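Local coordinates for type C neurotoxin (Clostridium botulinum, PDB 3PME), which probably binds gangliosides and phospholipid on neuronal membranes, as the receptor-binding domain of a mosaic C/D botulinum neurotoxin, at residues S356-S361 with T366-D371; I307-T312 with P375-F380; N229-D234 with W403-R408; I245-A250 with N382-V387. All blocks are in the same frame, centred on the assembly; numbering follows the deposited sequence.

Interaction 1 (S356-S361 with T366-D371)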
loop_
_atom_site.group_PDB
_atom_site.type_symbol
_atom_site.label_atom_id
_atom_site.label_comp_id
_atom_site.label_asym_id
_atom_site.label_seq_id
_atom_site.Cartn_x
_atom_site.Cartn_y
_atom_site.Cartn_z
ATOM N N SER A 356 7.889 1.329 7.988
ATOM C CA SER A 356 8.443 2.521 8.610
ATOM C C SER A 356 9.454 2.148 9.695
ATOM O O SER A 356 9.526 0.996 10.130
ATOM C CB SER A 356 7.330 3.408 9.188
ATOM O OG SER A 356 6.456 2.646 10.003
ATOM N N GLN A 357 10.260 3.125 10.087
ATOM C CA GLN A 357 11.140 2.981 11.250
ATOM C C GLN A 357 10.652 3.857 12.399
ATOM O O GLN A 357 10.028 4.896 12.184
ATOM C CB GLN A 357 12.586 3.301 10.862
ATOM C CG GLN A 357 13.151 2.262 9.899
ATOM C CD GLN A 357 14.468 2.665 9.259
ATOM O OE1 GLN A 357 14.653 3.807 8.834
ATOM N NE2 GLN A 357 15.388 1.706 9.170
ATOM N N ILE A 358 10.931 3.427 13.618
ATOM C CA ILE A 358 10.402 4.094 14.800
ATOM C C ILE A 358 11.576 4.393 15.712
ATOM O O ILE A 358 12.414 3.523 15.961
ATOM C CB ILE A 358 9.385 3.205 15.525
ATOM C CG1 ILE A 358 8.199 2.890 14.606
ATOM C CG2 ILE A 358 8.891 3.894 16.796
ATOM C CD1 ILE A 358 7.375 1.713 15.073
ATOM N N PHE A 359 11.643 5.638 16.176
ATOM C CA PHE A 359 12.783 6.123 16.941
ATOM C C PHE A 359 12.327 6.742 18.232
ATOM O O PHE A 359 11.176 7.148 18.365
ATOM C CB PHE A 359 13.540 7.186 16.139
ATOM C CG PHE A 359 14.036 6.695 14.815
ATOM C CD1 PHE A 359 15.267 6.067 14.712
ATOM C CD2 PHE A 359 13.260 6.833 13.676
ATOM C CE1 PHE A 359 15.732 5.602 13.485
ATOM C CE2 PHE A 359 13.712 6.357 12.449
ATOM C CZ PHE A 359 14.947 5.740 12.358
ATOM N N SER A 360 13.245 6.813 19.185
ATOM C CA SER A 360 13.018 7.574 20.407
ATOM C C SER A 360 14.238 8.441 20.671
ATOM O O SER A 360 15.372 8.023 20.417
ATOM C CB SER A 360 12.795 6.631 21.588
ATOM O OG SER A 360 12.896 7.335 22.813
ATOM N N SER A 361 14.009 9.642 21.188
ATOM C CA SER A 361 15.125 10.493 21.582
ATOM C C SER A 361 15.072 10.802 23.071
ATOM O O SER A 361 15.641 11.795 23.530
ATOM C CB SER A 361 15.154 11.773 20.745
ATOM O OG SER A 361 13.890 12.398 20.738
ATOM N N THR A 366 17.499 6.114 20.197
ATOM C CA THR A 366 17.313 4.699 19.917
ATOM C C THR A 366 16.419 4.481 18.711
ATOM O O THR A 366 15.706 5.387 18.257
ATOM C CB THR A 366 16.683 3.951 21.099
ATOM O OG1 THR A 366 15.413 4.528 21.400
ATOM C CG2 THR A 366 17.580 4.010 22.345
ATOM N N MET A 367 16.457 3.255 18.207
ATOM C CA MET A 367 15.598 2.834 17.113
ATOM C C MET A 367 14.968 1.524 17.524
ATOM O O MET A 367 15.628 0.680 18.127
ATOM C CB MET A 367 16.402 2.624 15.824
ATOM C CG MET A 367 15.516 2.235 14.642
ATOM S SD MET A 367 16.367 2.066 13.063
ATOM C CE MET A 367 17.458 0.734 13.444
ATOM N N LEU A 368 13.694 1.327 17.207
ATOM C CA LEU A 368 13.064 0.056 17.535
ATOM C C LEU A 368 13.435 -1.027 16.528
ATOM O O LEU A 368 13.431 -0.799 15.306
ATOM C CB LEU A 368 11.546 0.188 17.598
ATOM C CG LEU A 368 10.985 1.209 18.579
ATOM C CD1 LEU A 368 9.473 1.021 18.704
ATOM C CD2 LEU A 368 11.656 1.052 19.923
ATOM N N LEU A 369 13.768 -2.205 17.039
ATOM C CA LEU A 369 13.908 -3.367 16.170
ATOM C C LEU A 369 13.381 -4.618 16.863
ATOM O O LEU A 369 13.010 -4.575 18.039
ATOM C CB LEU A 369 15.353 -3.536 15.684
ATOM C CG LEU A 369 16.464 -3.645 16.722
ATOM C CD1 LEU A 369 16.505 -5.025 17.355
ATOM C CD2 LEU A 369 17.804 -3.354 16.068
ATOM N N ALA A 370 13.313 -5.724 16.135
ATOM C CA ALA A 370 12.891 -6.981 16.739
ATOM C C ALA A 370 13.931 -8.057 16.466
ATOM O O ALA A 370 14.456 -8.161 15.362
ATOM C CB ALA A 370 11.526 -7.412 16.213
ATOM N N ASP A 371 14.210 -8.870 17.475
ATOM C CA ASP A 371 15.189 -9.948 17.342
ATOM C C ASP A 371 14.984 -10.886 18.519
ATOM O O ASP A 371 14.191 -10.595 19.428
ATOM C CB ASP A 371 16.619 -9.372 17.349
ATOM C CG ASP A 371 17.685 -10.348 16.800
ATOM O OD1 ASP A 371 17.377 -11.508 16.444
ATOM O OD2 ASP A 371 18.860 -9.924 16.737
HETATM O O HOH W 1 12.579 1.080 13.505
HETATM O O HOH W 2 15.420 6.335 23.587
#

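Interaction 2 (I307-T312 with P375-F380)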
loop_
_atom_site.group_PDB
_atom_site.type_symbol
_atom_site.label_atom_id
_atom_site.label_comp_id
_atom_site.label_asym_id
_atom_site.label_seq_id
_atom_site.Cartn_x
_atom_site.Cartn_y
_atom_site.Cartn_z
ATOM N N ILE A 307 5.926 2.145 26.768
ATOM C CA ILE A 307 7.081 2.960 27.116
ATOM C C ILE A 307 8.358 2.170 26.950
ATOM O O ILE A 307 8.333 0.947 26.955
ATOM C CB ILE A 307 7.005 3.481 28.564
ATOM C CG1 ILE A 307 6.985 2.316 29.564
ATOM C CG2 ILE A 307 5.782 4.377 28.730
ATOM C CD1 ILE A 307 7.279 2.733 31.018
ATOM N N ARG A 308 9.457 2.886 26.776
ATOM C CA ARG A 308 10.786 2.291 26.821
ATOM C C ARG A 308 11.170 2.040 28.277
ATOM O O ARG A 308 10.874 2.858 29.147
ATOM C CB ARG A 308 11.791 3.261 26.201
ATOM C CG ARG A 308 13.025 2.618 25.620
ATOM C CD ARG A 308 14.169 3.623 25.562
ATOM N NE ARG A 308 14.766 3.736 26.882
ATOM C CZ ARG A 308 15.742 4.567 27.217
ATOM N NH1 ARG A 308 16.202 4.554 28.456
ATOM N NH2 ARG A 308 16.262 5.402 26.322
ATOM N N ASP A 309 11.824 0.915 28.550
ATOM C CA ASP A 309 12.393 0.677 29.874
ATOM C C ASP A 309 13.563 1.647 30.068
ATOM O O ASP A 309 14.254 2.006 29.107
ATOM C CB ASP A 309 12.872 -0.775 29.980
ATOM C CG ASP A 309 12.955 -1.266 31.407
ATOM O OD1 ASP A 309 12.813 -0.450 32.338
ATOM O OD2 ASP A 309 13.166 -2.480 31.594
ATOM N N THR A 310 13.774 2.093 31.302
ATOM C CA THR A 310 14.857 3.021 31.627
ATOM C C THR A 310 16.210 2.307 31.699
ATOM O O THR A 310 17.246 2.885 31.368
ATOM C CB THR A 310 14.582 3.727 32.974
ATOM O OG1 THR A 310 14.461 2.738 33.992
ATOM C CG2 THR A 310 13.278 4.505 32.906
ATOM N N ASP A 311 16.199 1.053 32.138
ATOM C CA ASP A 311 17.429 0.262 32.178
ATOM C C ASP A 311 17.451 -0.810 31.088
ATOM O O ASP A 311 16.399 -1.221 30.590
ATOM C CB ASP A 311 17.633 -0.360 33.560
ATOM C CG ASP A 311 18.096 0.658 34.593
ATOM O OD1 ASP A 311 18.406 1.808 34.206
ATOM O OD2 ASP A 311 18.159 0.309 35.790
ATOM N N THR A 312 18.652 -1.250 30.722
ATOM C CA THR A 312 18.801 -2.248 29.655
ATOM C C THR A 312 18.351 -3.637 30.105
ATOM O O THR A 312 18.078 -3.856 31.281
ATOM C CB THR A 312 20.262 -2.371 29.167
ATOM O OG1 THR A 312 21.085 -2.834 30.248
ATOM C CG2 THR A 312 20.784 -1.038 28.653
ATOM N N PRO A 375 15.271 -10.879 27.163
ATOM C CA PRO A 375 14.809 -9.526 27.512
ATOM C C PRO A 375 14.509 -9.297 28.991
ATOM O O PRO A 375 14.340 -8.131 29.372
ATOM C CB PRO A 375 13.532 -9.378 26.683
ATOM C CG PRO A 375 12.984 -10.790 26.630
ATOM C CD PRO A 375 14.212 -11.681 26.520
ATOM N N TRP A 376 14.420 -10.353 29.798
ATOM C CA TRP A 376 14.164 -10.187 31.230
ATOM C C TRP A 376 15.473 -10.198 31.996
ATOM O O TRP A 376 16.249 -11.145 31.889
ATOM C CB TRP A 376 13.256 -11.300 31.763
ATOM C CG TRP A 376 11.913 -11.368 31.104
ATOM C CD1 TRP A 376 10.815 -10.613 31.401
ATOM C CD2 TRP A 376 11.526 -12.235 30.038
ATOM N NE1 TRP A 376 9.767 -10.960 30.590
ATOM C CE2 TRP A 376 10.176 -11.952 29.737
ATOM C CE3 TRP A 376 12.186 -13.227 29.306
ATOM C CZ2 TRP A 376 9.478 -12.626 28.738
ATOM C CZ3 TRP A 376 11.491 -13.891 28.322
ATOM C CH2 TRP A 376 10.148 -13.591 28.047
ATOM N N ARG A 377 15.711 -9.158 32.788
ATOM C CA ARG A 377 16.974 -9.023 33.499
ATOM C C ARG A 377 17.231 -10.202 34.432
ATOM O O ARG A 377 18.373 -10.613 34.628
ATOM C CB ARG A 377 17.015 -7.707 34.288
ATOM C CG ARG A 377 17.340 -6.488 33.441
ATOM C CD ARG A 377 17.477 -5.223 34.296
ATOM N NE ARG A 377 16.173 -4.774 34.773
ATOM C CZ ARG A 377 15.349 -3.996 34.077
ATOM N NH1 ARG A 377 15.696 -3.555 32.867
ATOM N NH2 ARG A 377 14.177 -3.649 34.593
ATOM N N PHE A 378 16.168 -10.761 34.992
ATOM C CA PHE A 378 16.315 -11.839 35.961
ATOM C C PHE A 378 16.500 -13.216 35.321
ATOM O O PHE A 378 16.586 -14.219 36.031
ATOM C CB PHE A 378 15.090 -11.876 36.875
ATOM C CG PHE A 378 13.800 -12.079 36.138
ATOM C CD1 PHE A 378 13.370 -13.354 35.809
ATOM C CD2 PHE A 378 13.022 -10.995 35.762
ATOM C CE1 PHE A 378 12.183 -13.549 35.120
ATOM C CE2 PHE A 378 11.832 -11.179 35.077
ATOM C CZ PHE A 378 11.414 -12.460 34.755
ATOM N N SER A 379 16.562 -13.274 33.991
ATOM C CA SER A 379 16.452 -14.554 33.286
ATOM C C SER A 379 17.323 -14.686 32.039
ATOM O O SER A 379 17.652 -13.693 31.396
ATOM C CB SER A 379 14.991 -14.785 32.891
ATOM O OG SER A 379 14.854 -15.898 32.033
ATOM N N PHE A 380 17.676 -15.925 31.697
ATOM C CA PHE A 380 18.360 -16.213 30.440
ATOM C C PHE A 380 17.403 -16.821 29.415
ATOM O O PHE A 380 17.838 -17.385 28.417
ATOM C CB PHE A 380 19.555 -17.148 30.659
ATOM C CG PHE A 380 20.856 -16.432 30.923
ATOM C CD1 PHE A 380 20.920 -15.387 31.835
ATOM C CD2 PHE A 380 22.021 -16.821 30.272
ATOM C CE1 PHE A 380 22.122 -14.736 32.084
ATOM C CE2 PHE A 380 23.226 -16.174 30.516
ATOM C CZ PHE A 380 23.274 -15.132 31.424
#

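Interaction 3 (N229-D234 with W403-R408)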
loop_
_atom_site.group_PDB
_atom_site.type_symbol
_atom_site.label_atom_id
_atom_site.label_comp_id
_atom_site.label_asym_id
_atom_site.label_seq_id
_atom_site.Cartn_x
_atom_site.Cartn_y
_atom_site.Cartn_z
ATOM N N ASN A 229 -2.412 2.055 2.339
ATOM C CA ASN A 229 -3.326 3.145 2.684
ATOM C C ASN A 229 -2.608 4.115 3.625
ATOM O O ASN A 229 -1.663 3.728 4.317
ATOM C CB ASN A 229 -4.542 2.624 3.460
ATOM C CG ASN A 229 -5.265 1.489 2.766
ATOM O OD1 ASN A 229 -5.509 1.526 1.561
ATOM N ND2 ASN A 229 -5.641 0.472 3.543
ATOM N N PRO A 230 -3.077 5.371 3.705
ATOM C CA PRO A 230 -2.511 6.262 4.727
ATOM C C PRO A 230 -2.715 5.705 6.131
ATOM O O PRO A 230 -3.817 5.230 6.460
ATOM C CB PRO A 230 -3.318 7.551 4.547
ATOM C CG PRO A 230 -3.682 7.518 3.063
ATOM C CD PRO A 230 -4.015 6.076 2.818
ATOM N N LEU A 231 -1.658 5.769 6.933
ATOM C CA LEU A 231 -1.721 5.405 8.349
ATOM C C LEU A 231 -2.428 6.539 9.072
ATOM O O LEU A 231 -2.230 7.709 8.732
ATOM C CB LEU A 231 -0.300 5.205 8.888
ATOM C CG LEU A 231 -0.196 4.395 10.182
ATOM C CD1 LEU A 231 -0.408 2.906 9.889
ATOM C CD2 LEU A 231 1.151 4.629 10.829
ATOM N N LYS A 232 -3.274 6.200 10.042
ATOM C CA LYS A 232 -4.068 7.206 10.741
ATOM C C LYS A 232 -3.968 7.052 12.243
ATOM O O LYS A 232 -3.857 5.948 12.763
ATOM C CB LYS A 232 -5.539 7.091 10.353
ATOM C CG LYS A 232 -5.834 7.365 8.875
ATOM C CD LYS A 232 -7.272 7.001 8.508
ATOM C CE LYS A 232 -7.488 5.490 8.549
ATOM N NZ LYS A 232 -8.843 5.091 8.046
ATOM N N PHE A 233 -4.052 8.177 12.936
ATOM C CA PHE A 233 -4.202 8.137 14.379
ATOM C C PHE A 233 -5.504 7.429 14.772
ATOM O O PHE A 233 -6.464 7.426 14.008
ATOM C CB PHE A 233 -4.149 9.554 14.935
ATOM C CG PHE A 233 -2.805 10.190 14.799
ATOM C CD1 PHE A 233 -1.731 9.745 15.557
ATOM C CD2 PHE A 233 -2.602 11.217 13.898
ATOM C CE1 PHE A 233 -0.482 10.327 15.425
ATOM C CE2 PHE A 233 -1.355 11.804 13.750
ATOM C CZ PHE A 233 -0.290 11.362 14.508
ATOM N N ASP A 234 -5.515 6.811 15.954
ATOM C CA ASP A 234 -6.709 6.116 16.490
ATOM C C ASP A 234 -7.114 4.768 15.885
ATOM O O ASP A 234 -7.707 3.927 16.563
ATOM C CB ASP A 234 -7.921 7.038 16.490
ATOM C CG ASP A 234 -7.728 8.217 17.379
ATOM O OD1 ASP A 234 -8.089 8.114 18.577
ATOM O OD2 ASP A 234 -7.200 9.241 16.898
ATOM N N TRP A 403 8.939 -1.767 10.414
ATOM C CA TRP A 403 7.645 -2.066 11.039
ATOM C C TRP A 403 6.486 -1.828 10.089
ATOM O O TRP A 403 6.517 -0.903 9.274
ATOM C CB TRP A 403 7.456 -1.212 12.301
ATOM C CG TRP A 403 8.554 -1.444 13.279
ATOM C CD1 TRP A 403 9.750 -0.795 13.333
ATOM C CD2 TRP A 403 8.593 -2.449 14.295
ATOM N NE1 TRP A 403 10.529 -1.320 14.336
ATOM C CE2 TRP A 403 9.838 -2.332 14.950
ATOM C CE3 TRP A 403 7.691 -3.425 14.725
ATOM C CZ2 TRP A 403 10.206 -3.163 16.004
ATOM C CZ3 TRP A 403 8.060 -4.247 15.794
ATOM C CH2 TRP A 403 9.304 -4.110 16.406
ATOM N N LYS A 404 5.460 -2.665 10.209
ATOM C CA LYS A 404 4.250 -2.508 9.408
ATOM C C LYS A 404 3.043 -2.533 10.328
ATOM O O LYS A 404 3.121 -3.018 11.465
ATOM C CB LYS A 404 4.130 -3.599 8.342
ATOM C CG LYS A 404 5.222 -3.563 7.282
ATOM C CD LYS A 404 4.945 -4.639 6.243
ATOM C CE LYS A 404 5.825 -4.482 5.019
ATOM N NZ LYS A 404 5.407 -5.406 3.936
ATOM N N PHE A 405 1.943 -1.985 9.830
ATOM C CA PHE A 405 0.740 -1.804 10.630
ATOM C C PHE A 405 -0.448 -2.341 9.852
ATOM O O PHE A 405 -0.861 -1.765 8.833
ATOM C CB PHE A 405 0.567 -0.325 10.969
ATOM C CG PHE A 405 1.672 0.219 11.831
ATOM C CD1 PHE A 405 1.586 0.139 13.206
ATOM C CD2 PHE A 405 2.805 0.790 11.263
ATOM C CE1 PHE A 405 2.612 0.620 14.014
ATOM C CE2 PHE A 405 3.834 1.269 12.062
ATOM C CZ PHE A 405 3.731 1.191 13.442
ATOM N N ILE A 406 -1.005 -3.453 10.327
ATOM C CA ILE A 406 -2.067 -4.097 9.567
ATOM C C ILE A 406 -3.425 -3.648 10.054
ATOM O O ILE A 406 -3.822 -3.980 11.164
ATOM C CB ILE A 406 -1.987 -5.626 9.645
ATOM C CG1 ILE A 406 -0.603 -6.118 9.214
ATOM C CG2 ILE A 406 -3.070 -6.245 8.768
ATOM C CD1 ILE A 406 -0.431 -7.618 9.404
ATOM N N SER A 407 -4.134 -2.894 9.223
ATOM C CA SER A 407 -5.506 -2.502 9.524
ATOM C C SER A 407 -6.478 -3.583 9.047
ATOM O O SER A 407 -6.180 -4.345 8.107
ATOM C CB SER A 407 -5.823 -1.190 8.821
ATOM O OG SER A 407 -5.540 -1.328 7.421
ATOM N N ARG A 408 -7.647 -3.647 9.677
ATOM C CA ARG A 408 -8.723 -4.467 9.145
ATOM C C ARG A 408 -9.304 -3.726 7.955
ATOM O O ARG A 408 -9.975 -2.706 8.093
ATOM C CB ARG A 408 -9.773 -4.748 10.219
ATOM C CG ARG A 408 -9.185 -5.564 11.362
ATOM C CD ARG A 408 -10.263 -6.085 12.291
ATOM N NE ARG A 408 -11.014 -7.179 11.683
ATOM C CZ ARG A 408 -10.943 -8.447 12.082
ATOM N NH1 ARG A 408 -10.156 -8.783 13.096
ATOM N NH2 ARG A 408 -11.665 -9.374 11.470
#

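Interaction 4 (I245-A250 with N382-V387). With SO4 (sulfate ion), chain C.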
loop_
_atom_site.group_PDB
_atom_site.type_symbol
_atom_site.label_atom_id
_atom_site.label_comp_id
_atom_site.label_asym_id
_atom_site.label_seq_id
_atom_site.Cartn_x
_atom_site.Cartn_y
_atom_site.Cartn_z
ATOM N N ILE A 245 5.697 -11.636 10.702
ATOM C CA ILE A 245 4.316 -11.292 10.354
ATOM C C ILE A 245 3.284 -12.183 11.050
ATOM O O ILE A 245 2.099 -11.845 11.121
ATOM C CB ILE A 245 4.091 -11.352 8.819
ATOM C CG1 ILE A 245 2.744 -10.727 8.435
ATOM C CG2 ILE A 245 4.178 -12.789 8.333
ATOM C CD1 ILE A 245 2.559 -10.517 6.942
ATOM N N ASP A 246 3.747 -13.312 11.582
ATOM C CA ASP A 246 2.863 -14.264 12.248
ATOM C C ASP A 246 2.900 -14.150 13.769
ATOM O O ASP A 246 2.419 -15.044 14.459
ATOM C CB ASP A 246 3.222 -15.700 11.849
ATOM C CG ASP A 246 4.660 -16.065 12.189
ATOM O OD1 ASP A 246 5.486 -15.155 12.412
ATOM O OD2 ASP A 246 4.977 -17.273 12.210
ATOM N N ARG A 247 3.475 -13.065 14.278
ATOM C CA ARG A 247 3.535 -12.863 15.723
ATOM C C ARG A 247 2.765 -11.627 16.113
ATOM O O ARG A 247 2.664 -10.680 15.333
ATOM C CB ARG A 247 4.980 -12.757 16.207
ATOM C CG ARG A 247 5.780 -14.008 15.923
ATOM C CD ARG A 247 7.126 -14.062 16.615
ATOM N NE ARG A 247 7.629 -15.421 16.433
ATOM C CZ ARG A 247 7.591 -16.381 17.351
ATOM N NH1 ARG A 247 7.159 -16.147 18.591
ATOM N NH2 ARG A 247 8.048 -17.584 17.041
ATOM N N TYR A 248 2.223 -11.654 17.332
ATOM C CA TYR A 248 1.512 -10.516 17.901
ATOM C C TYR A 248 2.245 -10.046 19.148
ATOM O O TYR A 248 3.059 -10.784 19.708
ATOM C CB TYR A 248 0.052 -10.874 18.235
ATOM C CG TYR A 248 -0.159 -11.891 19.341
ATOM C CD1 TYR A 248 -0.207 -13.259 19.066
ATOM C CD2 TYR A 248 -0.361 -11.477 20.649
ATOM C CE1 TYR A 248 -0.432 -14.184 20.071
ATOM C CE2 TYR A 248 -0.591 -12.392 21.662
ATOM C CZ TYR A 248 -0.628 -13.744 21.365
ATOM O OH TYR A 248 -0.851 -14.673 22.364
ATOM N N ILE A 249 1.953 -8.821 19.576
ATOM C CA ILE A 249 2.598 -8.229 20.745
ATOM C C ILE A 249 1.836 -8.615 22.007
ATOM O O ILE A 249 0.623 -8.417 22.092
ATOM C CB ILE A 249 2.661 -6.696 20.620
ATOM C CG1 ILE A 249 3.389 -6.321 19.328
ATOM C CG2 ILE A 249 3.345 -6.082 21.844
ATOM C CD1 ILE A 249 3.365 -4.846 19.010
ATOM N N ALA A 250 2.548 -9.179 22.977
ATOM C CA ALA A 250 1.932 -9.582 24.242
ATOM C C ALA A 250 2.767 -9.175 25.448
ATOM O O ALA A 250 3.987 -9.250 25.420
ATOM C CB ALA A 250 1.722 -11.087 24.257
ATOM N N ASN A 382 15.110 -16.948 26.289
ATOM C CA ASN A 382 15.070 -16.245 25.017
ATOM C C ASN A 382 13.640 -15.946 24.621
ATOM O O ASN A 382 12.734 -16.720 24.922
ATOM C CB ASN A 382 15.724 -17.101 23.925
ATOM C CG ASN A 382 17.166 -17.432 24.237
ATOM O OD1 ASN A 382 18.026 -16.551 24.275
ATOM N ND2 ASN A 382 17.441 -18.713 24.472
ATOM N N ALA A 383 13.448 -14.832 23.923
ATOM C CA ALA A 383 12.137 -14.455 23.409
ATOM C C ALA A 383 12.313 -13.592 22.171
ATOM O O ALA A 383 13.290 -12.861 22.063
ATOM C CB ALA A 383 11.350 -13.685 24.482
ATOM N N TYR A 384 11.369 -13.673 21.240
ATOM C CA TYR A 384 11.309 -12.691 20.163
ATOM C C TYR A 384 10.822 -11.402 20.809
ATOM O O TYR A 384 9.764 -11.393 21.443
ATOM C CB TYR A 384 10.344 -13.140 19.074
ATOM C CG TYR A 384 10.776 -14.356 18.291
ATOM C CD1 TYR A 384 10.598 -15.637 18.800
ATOM C CD2 TYR A 384 11.319 -14.221 17.016
ATOM C CE1 TYR A 384 10.975 -16.757 18.056
ATOM C CE2 TYR A 384 11.705 -15.329 16.273
ATOM C CZ TYR A 384 11.523 -16.591 16.807
ATOM O OH TYR A 384 11.890 -17.701 16.074
ATOM N N THR A 385 11.602 -10.332 20.676
ATOM C CA THR A 385 11.379 -9.150 21.511
ATOM C C THR A 385 11.489 -7.875 20.685
ATOM O O THR A 385 12.449 -7.707 19.927
ATOM C CB THR A 385 12.429 -9.072 22.642
ATOM O OG1 THR A 385 12.520 -10.341 23.313
ATOM C CG2 THR A 385 12.074 -7.969 23.647
ATOM N N PRO A 386 10.503 -6.971 20.815
ATOM C CA PRO A 386 10.682 -5.617 20.289
ATOM C C PRO A 386 11.500 -4.824 21.309
ATOM O O PRO A 386 11.163 -4.826 22.501
ATOM C CB PRO A 386 9.249 -5.081 20.217
ATOM C CG PRO A 386 8.554 -5.752 21.399
ATOM C CD PRO A 386 9.234 -7.121 21.550
ATOM N N VAL A 387 12.571 -4.184 20.848
ATOM C CA VAL A 387 13.485 -3.464 21.732
ATOM C C VAL A 387 13.855 -2.121 21.130
ATOM O O VAL A 387 13.763 -1.936 19.919
ATOM C CB VAL A 387 14.802 -4.262 22.002
ATOM C CG1 VAL A 387 14.527 -5.500 22.853
ATOM C CG2 VAL A 387 15.496 -4.634 20.691
HETATM S S SO4 C . -1.911 -12.648 25.530
HETATM O O1 SO4 C . -1.084 -13.603 24.789
HETATM O O2 SO4 C . -2.088 -11.416 24.782
HETATM O O3 SO4 C . -3.220 -13.252 25.765
HETATM O O4 SO4 C . -1.275 -12.338 26.810
#

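Interaction 1 (S356-S361 with T366-D371)
Ile358, Phe359 and Ser360 meet Thr366, Met367 and Leu368 in an antiparallel beta hairpin of the beta-trefoil subdomain, its two strands splaying apart away from the turn. Backbone bonds come first. Ser360 and Thr366 form a hydrogen-bonded pair, with Thr366 N to Ser360 O at 2.9 Å and Ser360 N to Thr366 O at 3.0 Å. Phe359 and Met367 follow as a non-hydrogen-bonded pair, and beyond them Leu368 N donates to Ile358 O at 2.8 Å. There the strands diverge: a water accepts from Ile358 N and lies 2.7 Å from Leu368 O, linking the two backbones where direct pairing stops.

Apolar contact falls on both faces. Ile358 and Leu368 meet through methyl groups, CG2 to CD1 at a tight 3.5 Å, beside Phe343 of the neighbouring strand. On the other face Met367 runs alongside Phe359; its CG anti to the backbone N (chi1 -178°) and an extended chi2 carry SD beside the ring in an oblique Met-aromatic contact, 4.6 Å from the centroid. Near the turn a second water bridges the hydroxyls, lying 2.8 Å from both Ser360 OG and Thr366 OG1.

Interaction 2 (I307-T312 with P375-F380)
Asp309 and Thr312 face Arg377 across a gap too wide for backbone pairing: the closest alpha carbons, those of Thr312 and Arg377, are 8.0 Å apart. Residues 307-312 leave the end of a strand and run into a loop, while Trp376 to Ser379 make a type I turn, closed by Ser379 N to Trp376 O, with Arg377 at its second position.

The arginine side chain spans the gap, and a bend at chi3 (-73°) brings its guanidinium up to the opposite loop. NH1 does most of the work. It donates to Asp309 OD2 at 3.0 Å in a salt bridge and to the backbone Thr312 O at 2.9 Å, both acceptors lying at the edge of the guanidinium. NH2 adds only a weak bond to the same carboxylate oxygen. The carboxylate is met from above its plane, the two flat groups being turned 57° apart, and Asp311 CB sits over one guanidinium face. The backbone O of Asp309 is gripped by NE and NH1 of the preceding Arg308, which itself makes a cation-pi contact with Tyr327.

Thr312 packs on the Cys321-Cys325 disulfide. The whole is a partly buried salt bridge joining two loops of the beta-trefoil.

Interaction 3 (N229-D234 with W403-R408)
Leu231 and Phe405 meet in the buried interior of the beta-trefoil subdomain, where the loop leading toward strand 238-241 packs against the last strand, 403-406. The backbones stay apart, the alpha carbons of these two residues being 8.0 Å from each other, and the contact is made by side chains. Leu231 sends CG anti to its own backbone nitrogen (chi1 -161°), and with chi2 at 75° this brings CD1 to the base of the phenylalanine, 3.5 Å from Phe405 CB. CD2, the other branch, stands over one face of the ring. Phe405 has CG anti to its carbonyl carbon (chi1 -64°), which turns a face of the ring to the leucine, and the two side chains slant across one another. Ile275 touches both of them, and Met239 and Ile358 also pack on Phe405, so the pair belongs to a larger apolar cluster.

Where Asn229, at the start of its segment, nears Ser407, the contact turns polar. Each of the two is held elsewhere: the amide oxygen of Asn229 accepts from Trp140, and Ser407 OG bonds to Asp225. Between them Asn229 ND2, which also binds Asp409, and Ser407 OG remain 4.3 Å apart.

Interaction 4 (I245-A250 with N382-V387)
The guanidinium of Arg247 lies flat on the ring of Tyr384, a cation-pi stack that carries nearly all of this contact. The planes are only 14° apart and CZ stands 3.7 Å from the ring centroid, displaced toward the CD1-CE1 side, where Arg247 NH2 comes to 3.2 Å from Tyr384 CE1. An extended chain from CG to NE carries the group across the gap, and its NH1 is anchored on the backbone oxygen of Leu258, which fixes how the plane is turned. Tyr244 meets Tyr384 edge-to-face.

Both stacked residues are partly solvent-exposed at the surface. Elsewhere the segments hardly touch. Ile249 CG2 stays 5.2 Å from Pro386 CG, and Tyr248 points elsewhere, donating from OH to O1 of a sulfate at 2.7 Å. That ion, probably from the crystallisation liquor, is also held by Lys270, Asn271 and Tyr299.

Strand 255-260 lies between: it pairs with 247-252 in a two-stranded sheet, and its Leu258 also bonds to the backbone of Tyr384 in strand 383-389.

How the interactions relate
From the N terminus, residues 229-234 open the widest loop, which interaction 3 closes at the last strand, 403-406. Inside it nests interaction 4, inside that interaction 2, and innermost interaction 1, a local hairpin; none cross. Strand 366-373 then runs on into the turn of interaction 2, and strand 383-389 comes back beside it, with Leu369 O meeting Val387 N at 2.9 Å and linking interactions 1 and 4. Trp403 joins interaction 3 to the hairpin through Ser356 and Leu368, and touches Pro386 of interaction 4. Pro375 packs on Thr385, tying interaction 2 to interaction 4. All four lie within the C-terminal trefoil subdomain.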